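Local coordinates for protein exoenzyme S (Pseudomonas aeruginosa, PDB 6GN8) that is a secreted virulence toxin that probably combines GTPase-activating and ADP-ribosyltransferase activities, of which this chain carries the ADP-ribosyltransferase part, at residues K42-Q47 with E56-G61. The protein carries 2 engineered substitutions. Residues are numbered along the deposited sequence; the frame is centred on the assembly and turned at random.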
# COMPACT_ATOMS: atom_id res chain seq x y z
N LYS C 42 -14.78 22.99 -47.02
CA LYS C 42 -16.04 22.38 -46.56
C LYS C 42 -16.11 22.29 -45.02
O LYS C 42 -17.21 22.36 -44.45
CB LYS C 42 -16.31 21.00 -47.21
CG LYS C 42 -15.43 19.82 -46.77
CD LYS C 42 -16.02 18.49 -47.31
CE LYS C 42 -17.17 18.02 -46.44
NZ LYS C 42 -17.96 16.91 -47.02
N TYR C 43 -14.93 22.22 -44.35
CA TYR C 43 -14.87 22.15 -42.88
C TYR C 43 -14.99 23.50 -42.19
O TYR C 43 -15.11 23.50 -40.98
CB TYR C 43 -13.58 21.46 -42.42
CG TYR C 43 -13.48 20.06 -42.98
CD1 TYR C 43 -14.35 19.06 -42.55
CD2 TYR C 43 -12.58 19.76 -43.99
CE1 TYR C 43 -14.30 17.78 -43.10
CE2 TYR C 43 -12.53 18.49 -44.55
CZ TYR C 43 -13.38 17.50 -44.09
OH TYR C 43 -13.33 16.24 -44.63
N LEU C 44 -15.00 24.62 -42.93
CA LEU C 44 -15.09 25.96 -42.34
C LEU C 44 -16.43 26.20 -41.63
O LEU C 44 -17.50 26.04 -42.23
CB LEU C 44 -14.84 27.06 -43.38
CG LEU C 44 -13.41 27.24 -43.84
CD1 LEU C 44 -13.35 28.11 -45.06
CD2 LEU C 44 -12.54 27.83 -42.75
N GLY C 45 -16.33 26.54 -40.34
CA GLY C 45 -17.46 26.84 -39.47
C GLY C 45 -18.16 25.66 -38.82
O GLY C 45 -19.18 25.86 -38.14
N ARG C 46 -17.61 24.44 -38.98
CA ARG C 46 -18.21 23.20 -38.45
C ARG C 46 -18.12 23.08 -36.90
O ARG C 46 -18.81 22.23 -36.29
CB ARG C 46 -17.66 21.96 -39.16
CG ARG C 46 -18.50 21.63 -40.40
CD ARG C 46 -18.10 20.34 -41.09
NE ARG C 46 -18.69 20.24 -42.43
CZ ARG C 46 -18.80 19.11 -43.15
NH1 ARG C 46 -19.36 19.13 -44.35
NH2 ARG C 46 -18.37 17.96 -42.65
N GLN C 47 -17.36 23.96 -36.25
CA GLN C 47 -17.34 23.96 -34.79
C GLN C 47 -17.62 25.39 -34.31
O GLN C 47 -16.66 26.11 -34.00
CB GLN C 47 -16.03 23.39 -34.23
CG GLN C 47 -16.21 22.05 -33.54
CD GLN C 47 -14.95 21.54 -32.89
OE1 GLN C 47 -14.06 22.30 -32.47
NE2 GLN C 47 -14.85 20.22 -32.79
N GLU C 56 -7.06 25.22 -37.94
CA GLU C 56 -7.11 24.01 -37.11
C GLU C 56 -8.31 23.15 -37.45
O GLU C 56 -8.17 21.94 -37.59
CB GLU C 56 -7.11 24.40 -35.62
CG GLU C 56 -5.77 24.94 -35.17
CD GLU C 56 -5.78 25.94 -34.04
OE1 GLU C 56 -6.70 25.91 -33.19
OE2 GLU C 56 -4.84 26.77 -34.01
N VAL C 57 -9.50 23.77 -37.59
CA VAL C 57 -10.76 23.10 -37.92
C VAL C 57 -10.62 22.45 -39.32
O VAL C 57 -10.97 21.29 -39.47
CB VAL C 57 -11.97 24.08 -37.80
CG1 VAL C 57 -13.26 23.46 -38.35
CG2 VAL C 57 -12.17 24.52 -36.36
N MET C 58 -10.06 23.16 -40.31
CA MET C 58 -9.83 22.59 -41.65
C MET C 58 -8.78 21.46 -41.60
O MET C 58 -9.00 20.41 -42.21
CB MET C 58 -9.38 23.65 -42.66
CG MET C 58 -10.42 24.74 -42.95
SD MET C 58 -9.87 25.81 -44.32
CE MET C 58 -8.48 26.64 -43.57
N ALA C 59 -7.66 21.64 -40.87
CA ALA C 59 -6.62 20.61 -40.76
C ALA C 59 -7.15 19.31 -40.10
O ALA C 59 -6.87 18.20 -40.59
CB ALA C 59 -5.41 21.12 -40.01
N LEU C 60 -7.92 19.46 -38.98
CA LEU C 60 -8.53 18.34 -38.25
C LEU C 60 -9.54 17.62 -39.16
O LEU C 60 -9.57 16.39 -39.15
CB LEU C 60 -9.19 18.81 -36.93
CG LEU C 60 -8.24 19.25 -35.78
CD1 LEU C 60 -8.96 20.18 -34.81
CD2 LEU C 60 -7.70 18.06 -35.01
N GLY C 61 -10.28 18.38 -39.97
CA GLY C 61 -11.26 17.83 -40.91
C GLY C 61 -10.63 17.05 -42.05
O GLY C 61 -11.05 15.92 -42.35
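Y43 and M58 bring the two backbones together, their CA atoms 5.2 Å apart, where the loop K42-Q47 runs past one side of the helical segment E56-G61. The loop reverses through a type II beta turn from Y43 to R46, with G45 at positive phi (84°) and a weak 3.3 Å bond from R46 N to Y43 O. On the helix, L60 N and G61 N bond back to E56 O and V57 O.

Y43 carries much of the contact. Its CB faces the helix, and with CG anti to the carbonyl carbon (chi1 -59°) the ring lies flat over G61. The G61 CA sits 3.5 Å from the ring centroid and only 5° off the ring normal, a CH-pi contact over the face. G61 has no side chain between its CA and the ring, which lets the backbone come this close. K42 CG covers the opposite face, so the ring is sandwiched. Y43 OH ends 3.2 Å from G61 O. One turn earlier, V57 CG1 lies against the loop backbone, 3.2 Å from Y43 O. On the other side of the Y43 backbone from its ring, L44 slants across the bent M58 chain, its CD2 3.7 Å from M58 SD.

The contact thus docks the link between helices 38-41 and 54-77 onto the second of them, in the helical part of the ADP-ribosyltransferase domain. M58 also packs on A29, L32 and V33 of helix 24-36, while R46 NH2 bonds to I164 O. Toward helix 83-99, E56 makes a salt bridge to K98 and L60 rests on A95.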